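PDB 1GTD: MTH169 from Methanobacterium thermoautotrophicum, which is a small alpha/beta protein of the PurS family that assembles as a tetramer. Local coordinates for residues T22-L27 / Y32-T37. Numbering follows the deposited sequence.
Sequences TIERAL and YEVEDT
Glu-24 reaches from helix 18-30 to a point just past the corner at Asp-36, where Thr-37 begins strand 37-47 and one carboxylate oxygen, Glu-24 OE1, accepts two hydrogen bonds. One donor is the hydroxyl: Thr-37 OG1 lies 2.8 Å from Glu-24 OE1, on the anti lone pair, away from OE2. The other is the backbone N-H, Thr-37 N to Glu-24 OE1 at 3.2 Å with an N-H...O angle of 158°, arriving nearly along the C-O axis. With CG anti to the backbone N (chi1 -174°) and the next bond extended, the glutamate has the length to carry its carboxylate across to Thr-37, sliding past the threonine side chain, which runs the opposite way. Threonine suits this place because OG1, beside its own backbone N, lets one residue offer two donors to the same oxygen.

The apolar packing is centred on Leu-27 and Val-34, both buried. The two side chains lie at an oblique angle, leucine's branched end bringing Leu-27 CD1 to 3.5 Å from Val-34 CG2, and the methylene CG of Glu-24 lies 4.2 Å from that same Val-34 CG2. Branched and compact, valine suits strand 34-35, which pairs antiparallel with a strand of the second subunit; Val-34 itself packs on Phe-45 there. Met-62 of that subunit touches both Leu-27 and Tyr-32.

Near the end of the helix the backbones meet through a weak hydrogen bond, Tyr-32 N to Leu-27 O, 3.0 Å long with an angle of 128°. The tyrosine's hydroxyl turns to another partner, Asp-61 of the second subunit.

This is a helix-turn-strand connection, pinned at its far end by a carboxylate and closed by aliphatic packing. Two donors on one oxygen would probably favour the charged form of Glu-24, against the nearby acids Glu-33 and Asp-36, and fix its carboxylate, tying the helix to the start of strand 37-47 while the adjoining short strand joins the subunits.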
loop_
_atom_site.group_PDB
_atom_site.type_symbol
_atom_site.label_atom_id
_atom_site.label_comp_id
_atom_site.label_asym_id
_atom_site.label_seq_id
_atom_site.Cartn_x
_atom_site.Cartn_y
_atom_site.Cartn_z
ATOM N N THR B 22 9.440 -7.602 2.704
ATOM C CA THR B 22 8.605 -8.630 2.101
ATOM C C THR B 22 9.064 -8.984 0.679
ATOM O O THR B 22 9.189 -10.158 0.318
ATOM C CB THR B 22 7.139 -8.176 2.097
ATOM O OG1 THR B 22 6.687 -8.061 3.452
ATOM C CG2 THR B 22 6.269 -9.165 1.358
ATOM N N ILE B 23 9.332 -7.964 -0.121
ATOM C CA ILE B 23 9.789 -8.169 -1.485
ATOM C C ILE B 23 11.096 -8.957 -1.508
ATOM O O ILE B 23 11.219 -9.964 -2.204
ATOM C CB ILE B 23 10.028 -6.828 -2.178
ATOM C CG1 ILE B 23 8.698 -6.112 -2.419
ATOM C CG2 ILE B 23 10.769 -7.042 -3.467
ATOM C CD1 ILE B 23 8.855 -4.727 -3.023
ATOM N N GLU B 24 12.073 -8.495 -0.740
ATOM C CA GLU B 24 13.379 -9.137 -0.692
ATOM C C GLU B 24 13.295 -10.613 -0.350
ATOM O O GLU B 24 13.892 -11.446 -1.031
ATOM C CB GLU B 24 14.275 -8.423 0.321
ATOM C CG GLU B 24 15.701 -8.926 0.331
ATOM C CD GLU B 24 16.640 -8.009 1.098
ATOM O OE1 GLU B 24 16.726 -6.809 0.746
ATOM O OE2 GLU B 24 17.297 -8.490 2.048
ATOM N N ARG B 25 12.563 -10.936 0.709
ATOM C CA ARG B 25 12.412 -12.323 1.125
ATOM C C ARG B 25 11.756 -13.166 0.038
ATOM O O ARG B 25 12.207 -14.275 -0.262
ATOM C CB ARG B 25 11.578 -12.409 2.402
ATOM C CG ARG B 25 11.098 -13.821 2.716
ATOM C CD ARG B 25 10.705 -13.978 4.179
ATOM N NE ARG B 25 10.342 -15.362 4.475
ATOM C CZ ARG B 25 9.209 -15.932 4.078
ATOM N NH1 ARG B 25 8.326 -15.234 3.375
ATOM N NH2 ARG B 25 8.958 -17.199 4.378
ATOM N N ALA B 26 10.685 -12.636 -0.545
ATOM C CA ALA B 26 9.960 -13.337 -1.591
ATOM C C ALA B 26 10.882 -13.588 -2.769
ATOM O O ALA B 26 10.851 -14.665 -3.361
ATOM C CB ALA B 26 8.759 -12.517 -2.031
ATOM N N LEU B 27 11.705 -12.597 -3.110
ATOM C CA LEU B 27 12.633 -12.757 -4.225
ATOM C C LEU B 27 13.625 -13.872 -3.913
ATOM O O LEU B 27 13.852 -14.758 -4.729
ATOM C CB LEU B 27 13.378 -11.441 -4.519
ATOM C CG LEU B 27 12.531 -10.290 -5.102
ATOM C CD1 LEU B 27 13.421 -9.099 -5.464
ATOM C CD2 LEU B 27 11.767 -10.778 -6.341
ATOM N N TYR B 32 15.996 -15.497 -6.686
ATOM C CA TYR B 32 16.804 -14.284 -6.812
ATOM C C TYR B 32 17.268 -13.754 -5.467
ATOM O O TYR B 32 16.497 -13.727 -4.511
ATOM C CB TYR B 32 15.996 -13.201 -7.523
ATOM C CG TYR B 32 15.390 -13.680 -8.810
ATOM C CD1 TYR B 32 14.016 -13.629 -9.016
ATOM C CD2 TYR B 32 16.188 -14.221 -9.811
ATOM C CE1 TYR B 32 13.450 -14.108 -10.188
ATOM C CE2 TYR B 32 15.635 -14.704 -10.983
ATOM C CZ TYR B 32 14.268 -14.647 -11.169
ATOM O OH TYR B 32 13.726 -15.138 -12.338
ATOM N N GLU B 33 18.524 -13.322 -5.398
ATOM C CA GLU B 33 19.065 -12.792 -4.153
ATOM C C GLU B 33 19.444 -11.325 -4.303
ATOM O O GLU B 33 20.438 -10.983 -4.943
ATOM C CB GLU B 33 20.296 -13.588 -3.720
ATOM C CG GLU B 33 20.652 -13.377 -2.262
ATOM C CD GLU B 33 19.667 -14.068 -1.330
ATOM O OE1 GLU B 33 19.309 -13.471 -0.284
ATOM O OE2 GLU B 33 19.256 -15.212 -1.644
ATOM N N VAL B 34 18.646 -10.452 -3.704
ATOM C CA VAL B 34 18.912 -9.029 -3.790
ATOM C C VAL B 34 19.161 -8.449 -2.405
ATOM O O VAL B 34 18.706 -8.987 -1.397
ATOM C CB VAL B 34 17.733 -8.295 -4.485
ATOM C CG1 VAL B 34 17.628 -8.747 -5.940
ATOM C CG2 VAL B 34 16.427 -8.597 -3.763
ATOM N N GLU B 35 19.898 -7.350 -2.351
ATOM C CA GLU B 35 20.187 -6.730 -1.074
ATOM C C GLU B 35 19.748 -5.286 -1.037
ATOM O O GLU B 35 19.441 -4.687 -2.061
ATOM C CB GLU B 35 21.679 -6.812 -0.783
ATOM C CG GLU B 35 22.175 -8.217 -0.548
ATOM C CD GLU B 35 23.672 -8.329 -0.746
ATOM O OE1 GLU B 35 24.424 -7.596 -0.062
ATOM O OE2 GLU B 35 24.099 -9.148 -1.594
ATOM N N ASP B 36 19.725 -4.732 0.165
ATOM C CA ASP B 36 19.356 -3.344 0.362
ATOM C C ASP B 36 18.077 -2.923 -0.333
ATOM O O ASP B 36 17.961 -1.774 -0.762
ATOM C CB ASP B 36 20.495 -2.444 -0.101
ATOM C CG ASP B 36 21.765 -2.695 0.666
ATOM O OD1 ASP B 36 21.674 -2.770 1.911
ATOM O OD2 ASP B 36 22.839 -2.814 0.035
ATOM N N THR B 37 17.117 -3.840 -0.438
ATOM C CA THR B 37 15.859 -3.505 -1.081
ATOM C C THR B 37 15.358 -2.222 -0.428
ATOM O O THR B 37 15.594 -1.993 0.759
ATOM C CB THR B 37 14.803 -4.620 -0.911
ATOM O OG1 THR B 37 15.296 -5.849 -1.460
ATOM C CG2 THR B 37 13.522 -4.240 -1.643
#